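Local coordinates for fibronectin-binding protein (Streptococcus pyogenes, PDB 5A0L) that is a fibronectin-binding surface adhesin whose N-terminal domain carries an internal thioester that mediates covalent attachment to the host, at residues S109-G113 and T179-K183; V143-E148 and M164-K169; Y188-F193 and L203-V209. One frame throughout, in Å; residues are numbered along the deposited sequence. Where two conformers were deposited one is given.

Contact 1: S109-G113 and T179-K183; sequences SNANG and TAANK
Asn112 and Asn182 bring the two loops closest, with CA atoms 6.1 Å apart; Asn112 sits in a type I beta turn running from Asn110 to Gly113, and Ala180 is where the chain 179-183 leaves a helix. The Asn112 carboxamide lies against the backbone of Asn182 and uses both ends. Its OD1 receives Asn182 N at 2.9 Å on an in-plane lone pair, and its ND2 gives a nearly straight bond (171°) to Asn182 O at 3.0 Å. CG anti to the carbonyl carbon (chi1 -71°) carries the amide toward 179-183, and the two bonds, one to O and one to N, settle which end is which. ND2 has a second acceptor in Asn105 OD1, at the end of helix 92-105, and also rests on Ala180 CB at 3.6 Å. Asn182 answers with its own amide: ND2 donates to Ala111 O at 3.0 Å, approaching 24° out of the carbonyl plane. A water donates to Asn112 OD1 and accepts from Ala181 N, bridging the loops. The arrangement is an asparagine side chain pairing with the N-H and C=O of one residue, as a strand neighbour would, here joining two surface loops of the helical part.

Contact 2: V143-E148 and M164-K169; sequences VNKMWE and MREALK
Arg165 reaches from helix 158-172 into the bend of 143-148, its chain extended from CG to NE, and its guanidinium holds Met146 O side-on. NE and NH2 both donate to that oxygen, each at 2.9 Å; NE lies in the carbonyl plane, whereas NH2 stands well above it. NH2 also forms a salt bridge with Glu148 OE1 at 2.8 Å, on the anti lone pair, its hydrogen bond nearly straight (172°) and the carboxylate and guanidinium nearly coplanar. Asn144 O sits over the centre of one guanidinium face, 3.1 Å from Arg165 CZ, without hydrogen-bond geometry. Beside this polar group, Met164 CE lies over the six-membered ring of Trp147, 3.7 Å from its centroid, a CH-pi contact within a Met-aromatic pair; the bend at Met164 chi3 (71°) turns the methyl onto that face. Met146 CB lies over the opposite face, toward its rim, and Met146 SD meets Leu168 CD2 at 3.7 Å. The gripped carbonyl belongs to a type II beta turn, Lys145 to Glu148, that delivers Trp147 to the N-cap position of helix 148-152, so the arginine ties a helix start to a neighbouring helix. Lys169 NZ donates to Asn144 OD1 at 2.6 Å and pairs with Glu166 OE2. In the next shell, Arg152 forms a salt bridge with Glu148 OE2, while Leu125 and Val126 of helix 120-135 touch Trp147 and Met164 respectively.

Contact 3: Y188-F193 and L203-V209; sequences YRLNIF and LLSAEYV
The Phe193 ring meets 203-209 along its edge: Val209 CG1 lies 3.9 Å from Phe193 CZ, Ser205 CB is also near the ring plane, and Trp19 packs against the ring edge-to-face. The Tyr208 ring runs alongside Arg189, the guanidinium turned steeply (78°) to it. Both rings sit on or beside the beta hairpin of strands 191-195 and 203-205, neighbours in the closed antiparallel barrel. Phe193 and Leu203 form a hydrogen-bonded pair, Phe193 N to Leu203 O at 2.8 Å and Leu203 N to Phe193 O at 2.9 Å. Ile192 and Leu204 make the non-hydrogen-bonded pair, their CD1 methyls 4.0 Å apart on the other side of the sheet, where Leu204 meets Ile99 of helix 92-105. Ser205 N still donates to Asn191 O at 2.9 Å; past it the 206-209 chain turns aside, and side chains take up backbone groups. Ser205 OG, held between its backbone N and carbonyl carbon (chi1 65°), accepts from Asn191 N at 2.9 Å and donates to Glu207 O. A water joins Tyr188 OH to Ala206 O. Asn191 OD1 accepts from Val209 N at 2.8 Å, the N-H pointing almost straight at the oxygen (172°) but from well above the amide plane.

Contacts 1 and 2 belong to the helical part of the chain, whereas contact 3 lies in the barrel. Residues 109-113 come first; 143-148 and 164-169 then meet before 179-183 returns to close contact 1, and contact 3 follows entirely afterward. The centres of contacts 1 and 2 are about 19 Å apart, and those of contacts 1 and 3 about 18 Å. Contacts 2 and 3 stand on opposite sides of the chain's centre, their own centres about 25 Å apart. Helix 92-105 links contacts 1 and 3: Tyr104 touches Ala111 and Tyr188. Helix 120-135 backs contact 2. Contacts 1 and 2 thus fasten the helical part to itself, and contact 3 builds the barrel.

Contact 1: S109-G113 and T179-K183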
loop_
_atom_site.group_PDB
_atom_site.type_symbol
_atom_site.label_atom_id
_atom_site.label_comp_id
_atom_site.label_asym_id
_atom_site.label_seq_id
_atom_site.Cartn_x
_atom_site.Cartn_y
_atom_site.Cartn_z
ATOM N N SER A 109 -5.142 -1.520 -9.610
ATOM C CA SER A 109 -5.035 -1.169 -11.035
ATOM C C SER A 109 -4.448 -2.266 -11.905
ATOM O O SER A 109 -4.875 -2.435 -13.046
ATOM C CB SER A 109 -4.222 0.117 -11.242
ATOM O OG SER A 109 -4.959 1.260 -10.882
ATOM N N ASN A 110 -3.459 -2.986 -11.410
ATOM C CA ASN A 110 -2.990 -4.196 -12.111
ATOM C C ASN A 110 -2.764 -3.933 -13.581
ATOM O O ASN A 110 -3.172 -4.736 -14.458
ATOM C CB ASN A 110 -3.992 -5.341 -11.910
ATOM C CG ASN A 110 -3.496 -6.646 -12.481
ATOM O OD1 ASN A 110 -2.287 -6.897 -12.525
ATOM N ND2 ASN A 110 -4.441 -7.532 -12.864
ATOM N N ALA A 111 -2.058 -2.844 -13.912
ATOM C CA ALA A 111 -2.126 -2.347 -15.300
ATOM C C ALA A 111 -1.453 -3.258 -16.317
ATOM O O ALA A 111 -1.818 -3.172 -17.502
ATOM C CB ALA A 111 -1.498 -0.962 -15.402
ATOM N N ASN A 112 -0.512 -4.091 -15.878
ATOM C CA ASN A 112 0.203 -4.989 -16.764
ATOM C C ASN A 112 -0.023 -6.463 -16.448
ATOM O O ASN A 112 0.685 -7.330 -16.938
ATOM C CB ASN A 112 1.696 -4.610 -16.838
ATOM C CG ASN A 112 1.878 -3.330 -17.584
ATOM O OD1 ASN A 112 1.863 -3.329 -18.820
ATOM N ND2 ASN A 112 2.034 -2.220 -16.866
ATOM N N GLY A 113 -1.043 -6.729 -15.622
ATOM C CA GLY A 113 -1.428 -8.095 -15.327
ATOM C C GLY A 113 -0.614 -8.815 -14.312
ATOM O O GLY A 113 -0.800 -10.021 -14.087
ATOM N N THR A 179 10.215 -1.280 -18.897
ATOM C CA THR A 179 9.811 -2.499 -19.573
ATOM C C THR A 179 8.295 -2.781 -19.584
ATOM O O THR A 179 7.806 -3.545 -20.438
ATOM C CB THR A 179 10.547 -3.694 -18.977
ATOM O OG1 THR A 179 10.246 -3.790 -17.593
ATOM C CG2 THR A 179 12.047 -3.546 -19.123
ATOM N N ALA A 180 7.536 -2.165 -18.694
ATOM C CA ALA A 180 6.098 -2.391 -18.664
ATOM C C ALA A 180 5.496 -1.801 -19.933
ATOM O O ALA A 180 5.797 -0.688 -20.318
ATOM C CB ALA A 180 5.503 -1.733 -17.455
ATOM N N ALA A 181 4.618 -2.559 -20.585
ATOM C CA ALA A 181 4.017 -2.038 -21.793
ATOM C C ALA A 181 3.038 -0.899 -21.549
ATOM O O ALA A 181 2.961 0.076 -22.301
ATOM C CB ALA A 181 3.352 -3.159 -22.558
ATOM N N ASN A 182 2.205 -1.065 -20.524
ATOM C CA ASN A 182 1.194 -0.055 -20.192
ATOM C C ASN A 182 1.808 0.907 -19.157
ATOM O O ASN A 182 2.135 0.498 -18.043
ATOM C CB ASN A 182 -0.076 -0.723 -19.688
ATOM C CG ASN A 182 -0.717 -1.611 -20.742
ATOM O OD1 ASN A 182 -0.797 -1.236 -21.927
ATOM N ND2 ASN A 182 -1.121 -2.808 -20.349
ATOM N N LYS A 183 1.984 2.162 -19.562
ATOM C CA LYS A 183 2.642 3.184 -18.771
ATOM C C LYS A 183 1.633 3.959 -17.921
ATOM O O LYS A 183 0.429 4.045 -18.250
ATOM C CB LYS A 183 3.351 4.183 -19.691
ATOM C CG LYS A 183 4.249 3.601 -20.764
ATOM C CD LYS A 183 5.394 2.800 -20.184
ATOM C CE LYS A 183 6.299 2.308 -21.283
ATOM N NZ LYS A 183 7.411 1.487 -20.765
HETATM O O HOH W 1 3.629 -5.270 -19.956
#

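Contact 2: V143-E148 and M164-K169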
loop_
_atom_site.group_PDB
_atom_site.type_symbol
_atom_site.label_atom_id
_atom_site.label_comp_id
_atom_site.label_asym_id
_atom_site.label_seq_id
_atom_site.Cartn_x
_atom_site.Cartn_y
_atom_site.Cartn_z
ATOM N N VAL A 143 12.922 -13.799 -1.974
ATOM C CA VAL A 143 11.523 -13.827 -2.448
ATOM C C VAL A 143 11.063 -15.259 -2.749
ATOM O O VAL A 143 9.909 -15.588 -2.497
ATOM C CB VAL A 143 11.303 -12.879 -3.657
ATOM C CG1 VAL A 143 9.905 -13.041 -4.258
ATOM C CG2 VAL A 143 11.557 -11.436 -3.270
ATOM N N ASN A 144 11.962 -16.108 -3.249
ATOM C CA ASN A 144 11.575 -17.483 -3.588
ATOM C C ASN A 144 11.125 -18.324 -2.429
ATOM O O ASN A 144 10.511 -19.372 -2.642
ATOM C CB ASN A 144 12.712 -18.225 -4.278
ATOM C CG ASN A 144 12.873 -17.827 -5.704
ATOM O OD1 ASN A 144 12.000 -17.195 -6.292
ATOM N ND2 ASN A 144 14.002 -18.221 -6.289
ATOM N N LYS A 145 11.459 -17.902 -1.206
ATOM C CA LYS A 145 11.012 -18.599 -0.004
ATOM C C LYS A 145 9.892 -17.877 0.733
ATOM O O LYS A 145 9.422 -18.359 1.742
ATOM C CB LYS A 145 12.198 -18.838 0.945
ATOM C CG LYS A 145 13.203 -19.865 0.446
ATOM C CD LYS A 145 14.449 -19.904 1.295
ATOM C CE LYS A 145 15.289 -21.134 0.969
ATOM N NZ LYS A 145 15.649 -21.220 -0.485
ATOM N N MET A 146 9.450 -16.728 0.241
ATOM C CA MET A 146 8.421 -15.981 0.969
ATOM C C MET A 146 7.123 -16.760 0.998
ATOM O O MET A 146 6.715 -17.367 0.003
ATOM C CB MET A 146 8.228 -14.590 0.384
ATOM C CG MET A 146 9.385 -13.671 0.742
ATOM S SD MET A 146 9.223 -12.035 0.001
ATOM C CE MET A 146 7.955 -11.340 1.006
ATOM N N TRP A 147 6.484 -16.709 2.164
ATOM C CA TRP A 147 5.196 -17.384 2.420
ATOM C C TRP A 147 5.283 -18.921 2.356
ATOM O O TRP A 147 4.251 -19.608 2.300
ATOM C CB TRP A 147 4.083 -16.836 1.495
ATOM C CG TRP A 147 3.960 -15.366 1.579
ATOM C CD1 TRP A 147 3.556 -14.648 2.651
ATOM C CD2 TRP A 147 4.274 -14.412 0.549
ATOM N NE1 TRP A 147 3.605 -13.303 2.359
ATOM C CE2 TRP A 147 4.047 -13.133 1.073
ATOM C CE3 TRP A 147 4.729 -14.528 -0.760
ATOM C CZ2 TRP A 147 4.219 -11.982 0.319
ATOM C CZ3 TRP A 147 4.912 -13.380 -1.507
ATOM C CH2 TRP A 147 4.668 -12.126 -0.968
ATOM N N GLU A 148 6.487 -19.475 2.388
ATOM C CA GLU A 148 6.616 -20.917 2.407
ATOM C C GLU A 148 5.969 -21.519 3.669
ATOM O O GLU A 148 5.464 -22.643 3.636
ATOM C CB GLU A 148 8.075 -21.335 2.283
ATOM C CG GLU A 148 8.280 -22.825 2.055
ATOM C CD GLU A 148 7.752 -23.390 0.738
ATOM O OE1 GLU A 148 7.370 -22.648 -0.173
ATOM O OE2 GLU A 148 7.769 -24.630 0.635
ATOM N N MET A 164 2.251 -15.023 -6.357
ATOM C CA MET A 164 2.634 -13.888 -5.491
ATOM C C MET A 164 4.126 -13.567 -5.567
ATOM O O MET A 164 4.510 -12.395 -5.664
ATOM C CB MET A 164 2.259 -14.217 -4.045
ATOM C CG MET A 164 0.727 -14.246 -3.789
ATOM S SD MET A 164 0.299 -15.051 -2.215
ATOM C CE MET A 164 0.874 -13.805 -1.039
ATOM N N ARG A 165 4.954 -14.599 -5.514
ATOM C CA ARG A 165 6.393 -14.396 -5.577
ATOM C C ARG A 165 6.801 -13.791 -6.910
ATOM O O ARG A 165 7.620 -12.858 -6.936
ATOM C CB ARG A 165 7.120 -15.720 -5.382
ATOM C CG ARG A 165 6.967 -16.301 -4.004
ATOM C CD ARG A 165 7.442 -17.752 -3.947
ATOM N NE ARG A 165 7.380 -18.316 -2.605
ATOM C CZ ARG A 165 7.394 -19.611 -2.307
ATOM N NH1 ARG A 165 7.490 -20.517 -3.257
ATOM N NH2 ARG A 165 7.291 -19.995 -1.042
ATOM N N GLU A 166 6.243 -14.291 -8.013
ATOM C CA GLU A 166 6.611 -13.750 -9.303
ATOM C C GLU A 166 6.169 -12.309 -9.465
ATOM O O GLU A 166 6.883 -11.474 -10.046
ATOM C CB GLU A 166 6.083 -14.669 -10.434
ATOM C CG GLU A 166 6.758 -16.041 -10.447
ATOM C CD GLU A 166 8.292 -15.953 -10.437
ATOM O OE1 GLU A 166 8.842 -15.353 -11.384
ATOM O OE2 GLU A 166 8.960 -16.471 -9.475
ATOM N N ALA A 167 4.980 -11.988 -8.964
ATOM C CA ALA A 167 4.476 -10.625 -9.025
ATOM C C ALA A 167 5.386 -9.680 -8.235
ATOM O O ALA A 167 5.697 -8.580 -8.693
ATOM C CB ALA A 167 3.047 -10.536 -8.543
ATOM N N LEU A 168 5.755 -10.105 -7.032
ATOM C CA LEU A 168 6.594 -9.250 -6.188
ATOM C C LEU A 168 7.937 -8.921 -6.886
ATOM O O LEU A 168 8.383 -7.767 -6.883
ATOM C CB LEU A 168 6.794 -9.909 -4.833
ATOM C CG LEU A 168 7.607 -9.087 -3.837
ATOM C CD1 LEU A 168 7.043 -7.699 -3.636
ATOM C CD2 LEU A 168 7.674 -9.843 -2.509
ATOM N N LYS A 169 8.547 -9.919 -7.506
ATOM C CA LYS A 169 9.796 -9.697 -8.215
ATOM C C LYS A 169 9.629 -8.640 -9.315
ATOM O O LYS A 169 10.482 -7.769 -9.486
ATOM C CB LYS A 169 10.289 -10.989 -8.848
ATOM C CG LYS A 169 10.754 -12.028 -7.869
ATOM C CD LYS A 169 11.181 -13.290 -8.622
ATOM C CE LYS A 169 11.483 -14.399 -7.667
ATOM N NZ LYS A 169 11.726 -15.671 -8.403
HETATM O O HOH W 2 6.939 -23.278 -2.632
#

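Contact 3: Y188-F193 and L203-V209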
loop_
_atom_site.group_PDB
_atom_site.type_symbol
_atom_site.label_atom_id
_atom_site.label_comp_id
_atom_site.label_asym_id
_atom_site.label_seq_id
_atom_site.Cartn_x
_atom_site.Cartn_y
_atom_site.Cartn_z
ATOM N N TYR A 188 -1.117 11.123 -13.686
ATOM C CA TYR A 188 -1.272 10.121 -12.619
ATOM C C TYR A 188 -0.770 10.703 -11.299
ATOM O O TYR A 188 0.351 11.194 -11.220
ATOM C CB TYR A 188 -0.485 8.842 -12.940
ATOM C CG TYR A 188 -0.767 7.642 -12.067
ATOM C CD1 TYR A 188 -2.023 7.057 -12.032
ATOM C CD2 TYR A 188 0.246 7.050 -11.330
ATOM C CE1 TYR A 188 -2.272 5.948 -11.251
ATOM C CE2 TYR A 188 0.008 5.937 -10.540
ATOM C CZ TYR A 188 -1.253 5.374 -10.517
ATOM O OH TYR A 188 -1.440 4.248 -9.753
ATOM N N ARG A 189 -1.561 10.533 -10.243
ATOM C CA ARG A 189 -1.235 11.107 -8.939
ATOM C C ARG A 189 -1.792 10.197 -7.845
ATOM O O ARG A 189 -2.896 9.669 -7.972
ATOM C CB ARG A 189 -1.862 12.502 -8.800
ATOM C CG ARG A 189 -1.412 13.267 -7.552
ATOM C CD ARG A 189 -2.020 14.663 -7.447
ATOM N NE ARG A 189 -1.835 15.430 -8.665
ATOM C CZ ARG A 189 -2.510 16.535 -8.973
ATOM N NH1 ARG A 189 -3.397 17.043 -8.131
ATOM N NH2 ARG A 189 -2.304 17.113 -10.136
ATOM N N LEU A 190 -1.020 10.085 -6.761
ATOM C CA LEU A 190 -1.453 9.396 -5.559
ATOM C C LEU A 190 -1.447 10.394 -4.401
ATOM O O LEU A 190 -1.099 11.564 -4.551
ATOM C CB LEU A 190 -0.594 8.176 -5.236
ATOM C CG LEU A 190 -0.507 7.154 -6.365
ATOM C CD1 LEU A 190 0.475 6.072 -5.953
ATOM C CD2 LEU A 190 -1.867 6.538 -6.710
ATOM N N ASN A 191 -1.843 9.903 -3.222
ATOM C CA ASN A 191 -1.980 10.728 -2.026
ATOM C C ASN A 191 -1.357 10.031 -0.840
ATOM O O ASN A 191 -1.430 8.806 -0.709
ATOM C CB ASN A 191 -3.458 11.037 -1.768
ATOM C CG ASN A 191 -4.084 11.814 -2.895
ATOM O OD1 ASN A 191 -4.494 11.233 -3.929
ATOM N ND2 ASN A 191 -4.090 13.121 -2.748
ATOM N N ILE A 192 -0.776 10.870 0.032
ATOM C CA ILE A 192 -0.325 10.437 1.346
ATOM C C ILE A 192 -1.378 10.916 2.358
ATOM O O ILE A 192 -1.891 12.007 2.264
ATOM C CB ILE A 192 1.073 11.027 1.700
ATOM C CG1 ILE A 192 2.145 10.347 0.829
ATOM C CG2 ILE A 192 1.379 10.928 3.199
ATOM C CD1 ILE A 192 2.490 8.936 1.255
ATOM N N PHE A 193 -1.651 10.023 3.305
ATOM C CA PHE A 193 -2.535 10.324 4.435
ATOM C C PHE A 193 -1.656 10.374 5.689
ATOM O O PHE A 193 -1.089 9.370 6.102
ATOM C CB PHE A 193 -3.647 9.287 4.508
ATOM C CG PHE A 193 -4.645 9.450 3.381
ATOM C CD1 PHE A 193 -4.382 8.897 2.134
ATOM C CD2 PHE A 193 -5.774 10.237 3.520
ATOM C CE1 PHE A 193 -5.249 9.105 1.096
ATOM C CE2 PHE A 193 -6.657 10.416 2.480
ATOM C CZ PHE A 193 -6.372 9.861 1.243
ATOM N N LEU A 203 -0.473 6.628 5.496
ATOM C CA LEU A 203 -0.986 5.732 4.434
ATOM C C LEU A 203 -0.684 6.292 3.057
ATOM O O LEU A 203 -0.551 7.490 2.879
ATOM C CB LEU A 203 -2.515 5.497 4.589
ATOM C CG LEU A 203 -2.988 5.086 5.984
ATOM C CD1 LEU A 203 -4.502 4.979 6.042
ATOM C CD2 LEU A 203 -2.325 3.795 6.472
ATOM N N LEU A 204 -0.649 5.385 2.086
ATOM C CA LEU A 204 -0.480 5.718 0.682
ATOM C C LEU A 204 -1.732 5.195 -0.056
ATOM O O LEU A 204 -2.050 4.018 0.080
ATOM C CB LEU A 204 0.779 5.049 0.142
ATOM C CG LEU A 204 1.026 5.174 -1.356
ATOM C CD1 LEU A 204 1.318 6.594 -1.781
ATOM C CD2 LEU A 204 2.169 4.269 -1.785
ATOM N N SER A 205 -2.343 6.058 -0.876
ATOM C CA SER A 205 -3.501 5.595 -1.648
ATOM C C SER A 205 -3.092 4.714 -2.815
ATOM O O SER A 205 -1.966 4.752 -3.301
ATOM C CB SER A 205 -4.306 6.780 -2.137
ATOM O OG SER A 205 -3.605 7.567 -3.055
ATOM N N ALA A 206 -4.057 3.916 -3.279
ATOM C CA ALA A 206 -3.867 3.004 -4.413
ATOM C C ALA A 206 -4.404 3.601 -5.716
ATOM O O ALA A 206 -4.339 2.941 -6.752
ATOM C CB ALA A 206 -4.532 1.666 -4.137
ATOM N N GLU A 207 -4.890 4.827 -5.665
ATOM C CA GLU A 207 -5.362 5.618 -6.790
ATOM C C GLU A 207 -5.455 7.067 -6.315
ATOM O O GLU A 207 -5.339 7.344 -5.101
ATOM C CB GLU A 207 -6.717 5.164 -7.317
ATOM C CG GLU A 207 -7.885 5.358 -6.368
ATOM C CD GLU A 207 -9.238 5.051 -6.987
ATOM O OE1 GLU A 207 -9.507 5.407 -8.158
ATOM O OE2 GLU A 207 -10.040 4.517 -6.254
ATOM N N TYR A 208 -5.676 8.013 -7.211
ATOM C CA TYR A 208 -5.872 9.385 -6.823
ATOM C C TYR A 208 -7.128 9.498 -5.960
ATOM O O TYR A 208 -8.198 8.981 -6.294
ATOM C CB TYR A 208 -6.090 10.228 -8.087
ATOM C CG TYR A 208 -6.434 11.683 -7.826
ATOM C CD1 TYR A 208 -5.632 12.451 -7.029
ATOM C CD2 TYR A 208 -7.555 12.278 -8.393
ATOM C CE1 TYR A 208 -5.948 13.779 -6.764
ATOM C CE2 TYR A 208 -7.868 13.598 -8.152
ATOM C CZ TYR A 208 -7.048 14.366 -7.346
ATOM O OH TYR A 208 -7.360 15.683 -7.113
ATOM N N VAL A 209 -6.988 10.205 -4.840
ATOM C CA VAL A 209 -8.094 10.488 -3.933
ATOM C C VAL A 209 -8.333 11.989 -3.991
ATOM O O VAL A 209 -7.514 12.777 -3.455
ATOM C CB VAL A 209 -7.813 10.028 -2.480
ATOM C CG1 VAL A 209 -9.039 10.319 -1.632
ATOM C CG2 VAL A 209 -7.469 8.565 -2.458
HETATM O O HOH W 3 -4.002 3.444 -9.464
#